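Local coordinates for protein gamma-resorcylate decarboxylase (PDB 4QRO) that probably catalyses the manganese-dependent decarboxylation of gamma-resorcylate (2,6-dihydroxybenzoate) to resorcinol, at residues L17-G22 / A61-A66; A68-A73 / D133-V138; A99-Q104 / A125-F130; Y142-Y147 / A197-G202; P165-P170 / W187-E192. All blocks are in the same frame, centred on the assembly; numbering follows the deposited sequence.

Contact 1: residues L17-G22 / A61-A66; sequences LMDSAG and APAVQA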
# COMPACT_ATOMS: atom_id res chain seq x y z
N LEU A 17 4.58 -20.70 19.62
CA LEU A 17 5.92 -20.16 19.39
C LEU A 17 6.44 -20.32 17.98
O LEU A 17 7.00 -19.37 17.38
CB LEU A 17 6.89 -20.81 20.37
CG LEU A 17 8.34 -20.38 20.33
CD1 LEU A 17 8.49 -18.90 20.69
CD2 LEU A 17 9.18 -21.27 21.26
N MET A 18 6.28 -21.52 17.43
CA MET A 18 6.89 -21.83 16.14
C MET A 18 6.25 -21.04 14.99
O MET A 18 6.84 -20.94 13.91
CB MET A 18 6.89 -23.36 15.89
CG MET A 18 7.73 -24.12 16.92
SD MET A 18 9.32 -23.34 17.32
CE MET A 18 10.14 -23.64 15.74
N ASP A 19 5.10 -20.42 15.22
CA ASP A 19 4.53 -19.53 14.20
C ASP A 19 5.43 -18.35 13.83
O ASP A 19 5.37 -17.85 12.71
CB ASP A 19 3.18 -19.02 14.65
CG ASP A 19 2.08 -20.01 14.42
OD1 ASP A 19 2.38 -21.19 14.12
OD2 ASP A 19 0.92 -19.60 14.53
N SER A 20 6.27 -17.93 14.77
CA SER A 20 7.17 -16.78 14.57
C SER A 20 8.54 -17.14 13.97
O SER A 20 9.28 -16.25 13.57
CB SER A 20 7.36 -15.99 15.88
OG SER A 20 6.10 -15.52 16.37
N ALA A 21 8.88 -18.43 14.01
CA ALA A 21 10.06 -18.94 13.33
C ALA A 21 9.81 -18.86 11.84
O ALA A 21 8.76 -19.27 11.35
CB ALA A 21 10.36 -20.37 13.75
N GLY A 22 10.78 -18.30 11.14
CA GLY A 22 10.59 -17.95 9.75
C GLY A 22 10.69 -16.45 9.56
O GLY A 22 11.10 -15.99 8.50
N ALA A 61 1.70 -14.13 15.80
CA ALA A 61 0.92 -14.28 14.56
C ALA A 61 1.44 -15.46 13.75
O ALA A 61 2.62 -15.79 13.85
CB ALA A 61 1.02 -13.01 13.74
N PRO A 62 0.57 -16.12 12.95
CA PRO A 62 -0.89 -15.95 12.88
C PRO A 62 -1.62 -16.60 14.05
O PRO A 62 -2.80 -16.30 14.31
CB PRO A 62 -1.27 -16.63 11.56
CG PRO A 62 -0.12 -17.50 11.19
CD PRO A 62 1.09 -17.08 11.97
N ALA A 63 -0.94 -17.51 14.74
CA ALA A 63 -1.50 -18.20 15.92
C ALA A 63 -2.92 -18.73 15.67
O ALA A 63 -3.11 -19.61 14.82
CB ALA A 63 -1.43 -17.30 17.15
N VAL A 64 -3.93 -18.18 16.34
CA VAL A 64 -5.27 -18.75 16.30
C VAL A 64 -5.89 -18.67 14.91
O VAL A 64 -6.66 -19.54 14.52
CB VAL A 64 -6.19 -18.13 17.37
CG1 VAL A 64 -7.61 -18.65 17.27
CG2 VAL A 64 -5.62 -18.42 18.76
N GLN A 65 -5.49 -17.67 14.13
CA GLN A 65 -6.04 -17.49 12.79
C GLN A 65 -5.64 -18.55 11.76
O GLN A 65 -6.21 -18.60 10.64
CB GLN A 65 -5.67 -16.11 12.26
CG GLN A 65 -6.55 -15.00 12.83
CD GLN A 65 -6.39 -14.77 14.31
OE1 GLN A 65 -5.37 -14.27 14.73
NE2 GLN A 65 -7.41 -15.13 15.11
N ALA A 66 -4.63 -19.35 12.12
CA ALA A 66 -4.13 -20.41 11.25
C ALA A 66 -4.60 -21.80 11.76
O ALA A 66 -4.23 -22.81 11.20
CB ALA A 66 -2.61 -20.35 11.16
O HOH W 1 -0.95 -21.41 14.66
O HOH W 2 4.48 -13.96 14.96

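Contact 2: residues A68-A73 / D133-V138; sequences ADSTRA and DNRSAV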
# COMPACT_ATOMS: atom_id res chain seq x y z
N ALA A 68 -7.20 -24.39 11.66
CA ALA A 68 -8.31 -24.58 10.72
C ALA A 68 -9.47 -25.37 11.31
O ALA A 68 -10.59 -25.29 10.82
CB ALA A 68 -7.81 -25.23 9.47
N ASP A 69 -9.22 -26.11 12.38
CA ASP A 69 -10.31 -26.77 13.08
C ASP A 69 -10.82 -25.82 14.16
O ASP A 69 -10.13 -25.60 15.15
CB ASP A 69 -9.78 -28.06 13.71
CG ASP A 69 -10.83 -28.80 14.53
OD1 ASP A 69 -11.92 -28.27 14.79
OD2 ASP A 69 -10.54 -29.95 14.91
N SER A 70 -12.02 -25.27 13.96
CA SER A 70 -12.54 -24.20 14.84
C SER A 70 -12.72 -24.64 16.31
O SER A 70 -12.60 -23.83 17.23
CB SER A 70 -13.85 -23.65 14.28
OG SER A 70 -14.88 -24.62 14.30
N THR A 71 -12.98 -25.93 16.54
CA THR A 71 -12.99 -26.46 17.92
C THR A 71 -11.60 -26.34 18.57
O THR A 71 -11.49 -25.91 19.72
CB THR A 71 -13.47 -27.92 17.95
OG1 THR A 71 -14.84 -27.95 17.51
CG2 THR A 71 -13.37 -28.53 19.37
N ARG A 72 -10.56 -26.69 17.82
CA ARG A 72 -9.19 -26.54 18.30
C ARG A 72 -8.77 -25.06 18.44
O ARG A 72 -8.05 -24.71 19.38
CB ARG A 72 -8.20 -27.27 17.42
CG ARG A 72 -8.35 -28.77 17.51
CD ARG A 72 -7.36 -29.48 16.61
NE ARG A 72 -7.31 -30.91 16.92
CZ ARG A 72 -6.70 -31.43 17.98
NH1 ARG A 72 -6.07 -30.66 18.86
NH2 ARG A 72 -6.73 -32.74 18.16
N ALA A 73 -9.21 -24.21 17.52
CA ALA A 73 -8.91 -22.76 17.60
C ALA A 73 -9.43 -22.18 18.89
O ALA A 73 -8.73 -21.45 19.58
CB ALA A 73 -9.51 -22.03 16.41
N ASP A 133 -10.44 -21.80 8.03
CA ASP A 133 -11.39 -22.73 8.64
C ASP A 133 -11.56 -23.84 7.62
O ASP A 133 -11.84 -23.57 6.44
CB ASP A 133 -12.73 -22.05 8.94
CG ASP A 133 -13.74 -22.97 9.70
OD1 ASP A 133 -13.88 -24.20 9.44
OD2 ASP A 133 -14.43 -22.42 10.56
N ASN A 134 -11.32 -25.07 8.07
CA ASN A 134 -11.50 -26.26 7.21
C ASN A 134 -12.85 -26.33 6.52
O ASN A 134 -12.96 -26.88 5.44
CB ASN A 134 -11.25 -27.57 8.02
CG ASN A 134 -9.77 -27.84 8.25
OD1 ASN A 134 -8.94 -27.53 7.40
ND2 ASN A 134 -9.45 -28.41 9.39
N ARG A 135 -13.89 -25.77 7.16
CA ARG A 135 -15.24 -25.75 6.58
C ARG A 135 -15.42 -24.81 5.39
O ARG A 135 -16.40 -24.91 4.68
CB ARG A 135 -16.26 -25.37 7.64
CG ARG A 135 -16.35 -26.36 8.81
CD ARG A 135 -17.24 -25.82 9.91
NE ARG A 135 -16.73 -24.54 10.43
CZ ARG A 135 -17.33 -23.79 11.35
NH1 ARG A 135 -18.48 -24.15 11.89
NH2 ARG A 135 -16.76 -22.66 11.74
N SER A 136 -14.49 -23.88 5.21
CA SER A 136 -14.58 -22.90 4.15
C SER A 136 -13.46 -23.08 3.11
O SER A 136 -12.26 -23.09 3.44
CB SER A 136 -14.52 -21.49 4.74
OG SER A 136 -14.63 -20.50 3.72
N ALA A 137 -13.87 -23.14 1.85
CA ALA A 137 -12.94 -23.29 0.74
C ALA A 137 -12.10 -22.02 0.59
O ALA A 137 -11.00 -22.04 0.03
CB ALA A 137 -13.71 -23.56 -0.54
N VAL A 138 -12.64 -20.92 1.12
CA VAL A 138 -12.01 -19.62 1.03
C VAL A 138 -11.60 -19.11 2.40
O VAL A 138 -12.21 -19.47 3.43
CB VAL A 138 -12.96 -18.58 0.39
CG1 VAL A 138 -13.28 -18.98 -1.04
CG2 VAL A 138 -14.25 -18.39 1.21
O HOH W 3 -14.07 -25.90 11.80

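Contact 3: residues A99-Q104 / A125-F130; sequences AALPMQ and ALVNGF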
# COMPACT_ATOMS: atom_id res chain seq x y z
N ALA A 99 -7.44 -9.94 23.81
CA ALA A 99 -7.94 -11.26 23.54
C ALA A 99 -7.45 -11.82 22.22
O ALA A 99 -7.50 -11.14 21.19
CB ALA A 99 -9.47 -11.22 23.50
N ALA A 100 -7.02 -13.08 22.27
CA ALA A 100 -6.97 -13.95 21.10
C ALA A 100 -8.36 -14.56 20.86
O ALA A 100 -9.05 -15.02 21.81
CB ALA A 100 -5.92 -15.04 21.32
N LEU A 101 -8.81 -14.55 19.61
CA LEU A 101 -10.17 -14.99 19.29
C LEU A 101 -10.25 -16.02 18.15
O LEU A 101 -9.55 -15.91 17.13
CB LEU A 101 -11.07 -13.82 18.92
CG LEU A 101 -11.25 -12.71 19.94
CD1 LEU A 101 -12.01 -11.58 19.26
CD2 LEU A 101 -11.99 -13.22 21.19
N PRO A 102 -11.13 -17.03 18.32
CA PRO A 102 -11.30 -18.03 17.29
C PRO A 102 -12.30 -17.53 16.28
O PRO A 102 -13.47 -17.91 16.32
CB PRO A 102 -11.83 -19.24 18.08
CG PRO A 102 -12.64 -18.62 19.18
CD PRO A 102 -11.87 -17.38 19.56
N MET A 103 -11.84 -16.66 15.37
CA MET A 103 -12.73 -15.98 14.43
C MET A 103 -13.28 -16.93 13.37
O MET A 103 -14.17 -16.57 12.60
CB MET A 103 -12.00 -14.81 13.80
CG MET A 103 -11.61 -13.74 14.80
SD MET A 103 -12.95 -12.79 15.50
CE MET A 103 -13.67 -12.02 14.03
N GLN A 104 -12.75 -18.15 13.33
CA GLN A 104 -13.34 -19.25 12.56
C GLN A 104 -14.85 -19.37 12.78
O GLN A 104 -15.61 -19.64 11.86
CB GLN A 104 -12.66 -20.57 12.95
CG GLN A 104 -11.23 -20.71 12.40
CD GLN A 104 -10.14 -20.01 13.22
OE1 GLN A 104 -10.40 -19.45 14.29
NE2 GLN A 104 -8.91 -20.05 12.72
N ALA A 125 -9.39 -6.79 21.61
CA ALA A 125 -9.01 -8.04 20.94
C ALA A 125 -7.95 -7.74 19.89
O ALA A 125 -7.92 -6.63 19.35
CB ALA A 125 -10.21 -8.65 20.28
N LEU A 126 -7.06 -8.70 19.65
CA LEU A 126 -6.12 -8.60 18.54
C LEU A 126 -6.24 -9.84 17.69
O LEU A 126 -6.23 -10.96 18.20
CB LEU A 126 -4.68 -8.38 19.01
CG LEU A 126 -3.65 -8.15 17.87
CD1 LEU A 126 -2.60 -7.10 18.23
CD2 LEU A 126 -2.98 -9.45 17.45
N VAL A 127 -6.39 -9.63 16.39
CA VAL A 127 -6.61 -10.71 15.44
C VAL A 127 -5.72 -10.53 14.21
O VAL A 127 -5.64 -9.44 13.66
CB VAL A 127 -8.10 -10.78 15.02
CG1 VAL A 127 -8.32 -11.74 13.86
CG2 VAL A 127 -8.97 -11.13 16.23
N ASN A 128 -5.11 -11.63 13.76
CA ASN A 128 -4.13 -11.58 12.72
C ASN A 128 -4.75 -11.80 11.36
O ASN A 128 -4.57 -12.86 10.72
CB ASN A 128 -3.02 -12.58 13.00
CG ASN A 128 -2.40 -12.38 14.38
OD1 ASN A 128 -1.84 -11.31 14.67
ND2 ASN A 128 -2.50 -13.40 15.23
N GLY A 129 -5.47 -10.79 10.92
CA GLY A 129 -6.06 -10.83 9.60
C GLY A 129 -7.07 -11.96 9.45
O GLY A 129 -7.70 -12.39 10.42
N PHE A 130 -7.20 -12.45 8.22
CA PHE A 130 -8.19 -13.48 7.91
C PHE A 130 -7.97 -14.78 8.66
O PHE A 130 -6.85 -15.11 9.08
CB PHE A 130 -8.21 -13.78 6.40
CG PHE A 130 -6.92 -14.36 5.88
CD1 PHE A 130 -6.67 -15.72 5.95
CD2 PHE A 130 -5.96 -13.54 5.29
CE1 PHE A 130 -5.47 -16.25 5.49
CE2 PHE A 130 -4.77 -14.06 4.82
CZ PHE A 130 -4.52 -15.42 4.92
O HOH W 4 -6.76 -13.60 17.88

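Contact 4: residues Y142-Y147 / A197-G202; sequences YDMAQY and ALRLMG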
# COMPACT_ATOMS: atom_id res chain seq x y z
N TYR A 142 -13.64 -10.47 7.74
CA TYR A 142 -14.62 -10.11 8.78
C TYR A 142 -15.66 -9.07 8.32
O TYR A 142 -16.47 -8.64 9.10
CB TYR A 142 -13.90 -9.74 10.09
CG TYR A 142 -12.82 -10.76 10.41
CD1 TYR A 142 -13.09 -12.13 10.36
CD2 TYR A 142 -11.53 -10.37 10.77
CE1 TYR A 142 -12.12 -13.08 10.64
CE2 TYR A 142 -10.54 -11.31 11.05
CZ TYR A 142 -10.84 -12.67 10.98
OH TYR A 142 -9.88 -13.63 11.25
N ASP A 143 -15.65 -8.72 7.03
CA ASP A 143 -16.76 -8.02 6.40
C ASP A 143 -17.90 -8.95 6.06
O ASP A 143 -19.03 -8.49 5.89
CB ASP A 143 -16.33 -7.30 5.12
CG ASP A 143 -15.71 -8.25 4.11
OD1 ASP A 143 -14.64 -8.79 4.40
OD2 ASP A 143 -16.30 -8.46 3.03
N MET A 144 -17.62 -10.25 5.93
CA MET A 144 -18.64 -11.23 5.49
C MET A 144 -19.81 -11.24 6.48
O MET A 144 -19.61 -11.04 7.67
CB MET A 144 -18.04 -12.64 5.34
CG MET A 144 -16.95 -12.77 4.27
SD MET A 144 -15.98 -14.30 4.50
CE MET A 144 -15.06 -14.42 2.96
N ALA A 145 -21.02 -11.49 5.97
CA ALA A 145 -22.26 -11.29 6.74
C ALA A 145 -22.32 -12.04 8.08
O ALA A 145 -22.90 -11.54 9.06
CB ALA A 145 -23.46 -11.69 5.87
N GLN A 146 -21.74 -13.23 8.12
CA GLN A 146 -21.80 -14.03 9.34
C GLN A 146 -21.10 -13.34 10.54
O GLN A 146 -21.41 -13.66 11.69
CB GLN A 146 -21.32 -15.49 9.10
CG GLN A 146 -19.82 -15.71 8.82
CD GLN A 146 -19.43 -15.66 7.36
OE1 GLN A 146 -20.08 -14.99 6.55
NE2 GLN A 146 -18.35 -16.35 7.01
N TYR A 147 -20.20 -12.37 10.28
CA TYR A 147 -19.51 -11.63 11.35
C TYR A 147 -20.31 -10.49 11.97
O TYR A 147 -19.94 -9.99 13.03
CB TYR A 147 -18.09 -11.15 10.90
CG TYR A 147 -17.21 -12.34 10.76
CD1 TYR A 147 -16.71 -13.00 11.89
CD2 TYR A 147 -17.00 -12.92 9.51
CE1 TYR A 147 -15.97 -14.17 11.76
CE2 TYR A 147 -16.26 -14.08 9.38
CZ TYR A 147 -15.74 -14.71 10.50
OH TYR A 147 -15.01 -15.88 10.35
N ALA A 197 -8.94 -4.03 5.92
CA ALA A 197 -9.55 -2.85 6.58
C ALA A 197 -10.50 -2.15 5.61
O ALA A 197 -11.59 -1.74 6.00
CB ALA A 197 -8.47 -1.90 7.06
N LEU A 198 -10.08 -2.02 4.35
CA LEU A 198 -10.95 -1.42 3.33
C LEU A 198 -12.20 -2.24 3.04
O LEU A 198 -13.26 -1.67 2.80
CB LEU A 198 -10.18 -1.18 2.04
CG LEU A 198 -9.14 -0.05 2.06
CD1 LEU A 198 -8.25 -0.07 0.81
CD2 LEU A 198 -9.82 1.31 2.23
N ARG A 199 -12.08 -3.56 3.04
CA ARG A 199 -13.25 -4.44 2.96
C ARG A 199 -14.25 -4.14 4.09
O ARG A 199 -15.44 -4.00 3.83
CB ARG A 199 -12.86 -5.92 2.95
CG ARG A 199 -12.14 -6.36 1.68
CD ARG A 199 -11.70 -7.82 1.74
NE ARG A 199 -12.80 -8.75 2.07
CZ ARG A 199 -13.12 -9.85 1.38
NH1 ARG A 199 -12.42 -10.22 0.29
NH2 ARG A 199 -14.13 -10.60 1.78
N LEU A 200 -13.76 -3.96 5.32
CA LEU A 200 -14.68 -3.62 6.43
C LEU A 200 -15.39 -2.28 6.18
O LEU A 200 -16.60 -2.17 6.34
CB LEU A 200 -13.92 -3.55 7.75
CG LEU A 200 -13.22 -4.80 8.30
CD1 LEU A 200 -12.55 -4.48 9.63
CD2 LEU A 200 -14.24 -5.93 8.47
N MET A 201 -14.63 -1.26 5.79
CA MET A 201 -15.17 0.09 5.54
C MET A 201 -16.20 0.12 4.38
O MET A 201 -17.29 0.69 4.54
CB MET A 201 -14.03 1.09 5.24
CG MET A 201 -13.11 1.37 6.42
SD MET A 201 -11.80 2.56 6.03
CE MET A 201 -10.34 1.57 6.23
N GLY A 202 -15.86 -0.49 3.26
CA GLY A 202 -16.78 -0.62 2.10
C GLY A 202 -18.07 -1.41 2.36
O GLY A 202 -19.11 -1.16 1.74

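Contact 5: residues P165-P170 / W187-E192; sequences PRNPLP and WAFGQE. With 38L (2-nitrobenzene-1,3-diol), chain M.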
# COMPACT_ATOMS: atom_id res chain seq x y z
N PRO A 165 -1.48 -7.74 11.00
CA PRO A 165 -1.25 -8.53 9.78
C PRO A 165 -1.09 -10.03 9.94
O PRO A 165 -0.88 -10.56 11.05
CB PRO A 165 0.08 -7.96 9.23
CG PRO A 165 0.20 -6.61 9.84
CD PRO A 165 -0.41 -6.74 11.21
N ARG A 166 -1.20 -10.70 8.80
CA ARG A 166 -0.64 -12.02 8.55
C ARG A 166 -0.29 -12.01 7.07
O ARG A 166 -0.69 -11.09 6.33
CB ARG A 166 -1.63 -13.16 8.87
CG ARG A 166 -2.86 -13.18 7.95
CD ARG A 166 -3.73 -14.40 8.14
NE ARG A 166 -3.01 -15.63 7.86
CZ ARG A 166 -3.41 -16.85 8.22
NH1 ARG A 166 -4.55 -17.01 8.88
NH2 ARG A 166 -2.65 -17.90 7.92
N ASN A 167 0.42 -13.03 6.64
CA ASN A 167 0.72 -13.20 5.21
C ASN A 167 -0.45 -13.78 4.43
O ASN A 167 -1.24 -14.55 4.97
CB ASN A 167 1.95 -14.11 5.01
CG ASN A 167 3.26 -13.33 4.98
OD1 ASN A 167 3.35 -12.26 4.37
ND2 ASN A 167 4.29 -13.87 5.63
N PRO A 168 -0.56 -13.42 3.14
CA PRO A 168 -1.57 -14.07 2.32
C PRO A 168 -1.27 -15.57 2.15
O PRO A 168 -0.10 -15.98 2.23
CB PRO A 168 -1.45 -13.36 0.95
CG PRO A 168 -0.05 -12.86 0.92
CD PRO A 168 0.29 -12.51 2.34
N LEU A 169 -2.31 -16.37 1.93
CA LEU A 169 -2.11 -17.77 1.57
C LEU A 169 -1.32 -17.82 0.25
O LEU A 169 -1.46 -16.89 -0.56
CB LEU A 169 -3.46 -18.46 1.39
CG LEU A 169 -4.35 -18.56 2.66
CD1 LEU A 169 -5.63 -19.30 2.36
CD2 LEU A 169 -3.60 -19.21 3.81
N PRO A 170 -0.49 -18.87 0.02
CA PRO A 170 0.36 -18.96 -1.18
C PRO A 170 -0.38 -18.81 -2.52
O PRO A 170 0.13 -18.16 -3.44
CB PRO A 170 0.99 -20.35 -1.05
CG PRO A 170 1.12 -20.53 0.43
CD PRO A 170 -0.11 -19.89 1.03
N TRP A 187 6.44 -5.77 3.04
CA TRP A 187 5.37 -5.32 2.16
C TRP A 187 4.05 -6.11 2.25
O TRP A 187 2.96 -5.52 2.38
CB TRP A 187 5.86 -5.31 0.66
CG TRP A 187 4.82 -4.65 -0.19
CD1 TRP A 187 3.81 -5.24 -0.86
CD2 TRP A 187 4.65 -3.24 -0.35
NE1 TRP A 187 3.02 -4.28 -1.47
CE2 TRP A 187 3.53 -3.04 -1.17
CE3 TRP A 187 5.36 -2.12 0.11
CZ2 TRP A 187 3.09 -1.77 -1.54
CZ3 TRP A 187 4.94 -0.86 -0.28
CH2 TRP A 187 3.80 -0.70 -1.08
N ALA A 188 4.10 -7.43 2.12
CA ALA A 188 2.89 -8.23 1.99
C ALA A 188 1.94 -8.11 3.18
O ALA A 188 0.73 -8.08 3.00
CB ALA A 188 3.21 -9.69 1.74
N PHE A 189 2.48 -8.06 4.40
CA PHE A 189 1.68 -7.76 5.63
C PHE A 189 0.80 -6.52 5.47
O PHE A 189 -0.37 -6.52 5.82
CB PHE A 189 2.63 -7.47 6.81
CG PHE A 189 3.03 -8.67 7.62
CD1 PHE A 189 2.68 -9.98 7.26
CD2 PHE A 189 3.76 -8.48 8.78
CE1 PHE A 189 3.05 -11.04 8.06
CE2 PHE A 189 4.15 -9.54 9.56
CZ PHE A 189 3.80 -10.83 9.20
N GLY A 190 1.39 -5.45 4.93
CA GLY A 190 0.70 -4.17 4.84
C GLY A 190 -0.41 -4.19 3.79
O GLY A 190 -1.52 -3.73 4.07
N GLN A 191 -0.13 -4.74 2.60
CA GLN A 191 -1.19 -4.90 1.58
C GLN A 191 -2.37 -5.73 2.10
O GLN A 191 -3.53 -5.34 1.93
CB GLN A 191 -0.64 -5.54 0.29
CG GLN A 191 -1.64 -6.33 -0.55
CD GLN A 191 -2.65 -5.47 -1.28
OE1 GLN A 191 -2.64 -4.24 -1.17
NE2 GLN A 191 -3.51 -6.11 -2.04
N GLU A 192 -2.06 -6.87 2.70
CA GLU A 192 -3.08 -7.78 3.21
C GLU A 192 -4.00 -7.06 4.21
O GLU A 192 -5.23 -7.14 4.11
CB GLU A 192 -2.41 -8.97 3.88
CG GLU A 192 -3.38 -9.97 4.48
CD GLU A 192 -4.32 -10.59 3.45
OE1 GLU A 192 -3.86 -10.95 2.32
OE2 GLU A 192 -5.52 -10.74 3.80
OAK 38L M . 3.88 -6.83 12.96
NAG 38L M . 4.92 -7.11 12.44
OAJ 38L M . 5.32 -6.39 11.52
CAA 38L M . 5.64 -8.24 12.88
CAF 38L M . 6.82 -8.56 12.22
OAH 38L M . 7.62 -7.56 11.75
CAE 38L M . 7.19 -9.89 12.03
CAD 38L M . 6.41 -10.92 12.56
CAC 38L M . 5.32 -10.61 13.37
CAB 38L M . 4.96 -9.28 13.56
OAI 38L M . 3.93 -8.99 14.42

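Contact 1: residues L17-G22 / A61-A66
Asp19, in the turn after helix 14-17, meets Ala61, Pro62 and Ala63, so that the loops beyond strands 4-11 and 52-59 of the amidohydrolase barrel are joined near the active site. Ala61 comes first: its O lies 3.4 Å from Asp19 CB, while its methyl turns away from residues 17-22 and ends about 5 Å from the bound 2-nitrobenzene-1,3-diol. A water accepts from Ala61 N and is also hydrogen-bonded to Ser20 OG, which has a further partner in Asn60 ND2. Pro62 follows a cis peptide bond. Its ring lies against the Asp19 carboxylate, with CD 3.6 Å from Asp19 OD2. At Ala63 the backbone N-H turns to the same carboxylate oxygen, and Ala63 N to Asp19 OD2 is a short but weak bond of 2.8 Å, bent to 127°. The aspartate reaches this far because CG stands beside its own backbone N and opposite the carbonyl carbon (chi1 -81°), which throws the carboxylate outward past Ala61. A second water gives one hydrogen bond to Asp19 OD2 (2.6 Å) and another to Ala63 O (2.8 Å), so OD2 grips both ends of Ala63, one directly and one through water. Beyond it the chain coils into the 3-10 segment 64-66, where Ala66 N donates to Ala63 O at 3.1 Å, giving that carbonyl two donors.

Contact 2: residues A68-A73 / D133-V138
Ala68 and Asn134 make the close part of this contact, where the residues just ahead of helix 70-90 meet a type I turn running from Asp133 to Ser136. Asn134 N donates an almost straight bond (173°) to Ala68 O at 2.9 Å, and Asp133 CA offers its hydrogen to the same carbonyl oxygen. Beside this bond the Asn134 amide leans on the alanine methyl, OD1 lying 3.3 Å from Ala68 CB. The other side is looser: Ser70 OG sits 3.7 Å from Arg135 NH2, over one face of the exposed arginine's guanidinium and toward its rim. Asp133 joins the two parts. With CG opposite its backbone N (chi1 -175°), its carboxylate swings back over its own turn, OD1 taking Arg135 N (2.8 Å) as an Asx turn. Arg135 grips it side-on, NE to OD1 and NH2 to OD2 at 2.6 Å, close to the guanidinium plane. A water donates a hydrogen bond to Asp133 OD1 and accepts one from Ser70 N, linking turn to helix. An alanine in place of Asp133 would probably leave the Arg135 guanidinium without its mate, free to turn, and the Ser70 water without this acceptor. Asp69, the N-cap, accepts weakly from Thr71 N. Asp133 and Arg135 probably neutralise each other largely, so the turn meets the helix start through a backbone bond and a water rather than a net charge.

Contact 3: residues A99-Q104 / A125-F130
Leu101 CD1 rests on the Ala125 methyl, 3.6 Å from its CB, and forms the apolar centre of this buried contact together with Val127, whose CG2 lies 4.3 Å from the same Leu101 CD1. Further along, the Met103 side chain crosses that of Val127 obliquely and touches with its CG, 4.0 Å from Val127 CG1 and equally near the other methyl. Met103 bends at both chi2 and chi3, so its sulfur end curls back rather than running on past the valine. In the other direction the small side chains of Ala99 and Ala125 meet CB to CB at 4.2 Å. Helix 106-118 packs on this apolar group: Leu113 touches both Leu101 and Ala125, and Ala109 touches Met103. Outward from it lies the backbone edge. Leu126 N donates to Ala99 O at 2.9 Å (163°), and Ala125 CA makes a CA-H...O contact with the same oxygen. Past this single bridge the two chains part, and a water takes over: it accepts from Leu101 N (2.8 Å) and donates to Leu126 O (2.7 Å), satisfying two buried backbone groups that no longer reach each other directly. On its far side strand 125-128 is hydrogen-bonded to strand 161-164. The short bridge and its water thus join the chain just beyond strand 95-97 to strand 125-128, the two strands being linked by helix 106-118 in a beta-alpha-beta crossover, as in the barrel of the amidohydrolase superfamily.

Contact 4: residues Y142-Y147 / A197-G202
Asp143 and Arg199 carry the charged part of the contact, a salt bridge in which two guanidinium nitrogens hold one oxygen side-on. Arg199 NE reaches Asp143 OD1 at 3.0 Å from above the carboxylate plane, and Arg199 NH2 meets the syn lone pair of OD1 at 3.2 Å. OD1 lies close to the guanidinium plane, yet the two flat groups are turned 70° apart, and NH2 to OD2 is only a weak bond. A bend at chi3 (53°) turns the arginine's NE edge to the aspartate. The extended Met144 chain brings CE to 4.1 Å from Arg199 NH2. The second subunit supplies further partners: its His179 bonds Asp143 OD2, and its Ile175 O takes Arg199 NH1. A methionine in place of Arg199 would probably leave the buried Asp143 OD1 without its mate and the Ile175 carbonyl of the second subunit without this donor. In fold terms, helix 188-202 is here pinned to the loop leading into helix 148-157, beside the dimer interface. Apolar contact comes from Leu200, whose CD2 presses on the backbone, 3.4 Å from both Tyr142 C and Asp143 N. Among the aromatics, Tyr142 CD1 stands 3.6 Å above the centre of the Tyr147 ring.

Contact 5: residues P165-P170 / W187-E192
Arg166 O is buried against Glu192 CG at 3.5 Å and has no hydrogen-bond partner in the model; Arg166 N is likewise buried and unpartnered. Between the loop after strand 161-164 and the start of helix 188-202 the contact is packing, without direct hydrogen bonds. Phe189 does most of it. Over one face of its ring lies Pro165, whose CB sits 3.9 Å from the ring centroid and 29° off the normal, a CH-pi contact made with the two side chains crossing at about a right angle. Near the ring plane, at the edge, Asn167 N approaches Phe189 CE1 at 3.6 Å, and the Asn167 amide is inclined 45° to the ring. Asn167 OD1 also rests 3.7 Å from Ala188 CB, its polar need met by Gly184 N. Next along, Pro168 CD touches the Ala188 methyl (4.1 Å). Glu192 stretches from the helix with CG opposite its backbone N, then bends at chi2 (61°), which lays OE1 3.7 Å from Pro168 CB while OE2 bonds Tyr141 OH. The helix start also meets the second subunit: Trp187 NE1 bonds Gln191 OE1 of that subunit, and the reverse pair forms too. Held by Pro165, which directly follows the manganese ligand His164, the Phe189 ring turns an edge to the nitro group of 2-nitrobenzene-1,3-diol, CD2 lying 3.8 Å from its OAJ, and so forms part of the inhibitor pocket.

From the N terminus, contact 1 closes a loop from 17-22 to 61-66, around strand 52-59. Contact 2 then closes a second, 68-73 to 133-138, and contact 3 (99-104 / 125-130) lies wholly within it, itself looping round helix 106-118. Contact 4 spans 142-147 to 197-202 and holds contact 5 (165-170 / 187-192) inside; both use helix 188-202 and both reach the second subunit. None cross. Gln65 joins contact 1 to Asn128 of contact 3 and, by a weak bond, to Arg166 of contact 5, while Tyr142 and Tyr147 of contact 4 bond backbone carbonyls of contact 3. Contact 3, between the chain just beyond strand 95-97 and strand 125-128, touches all four others.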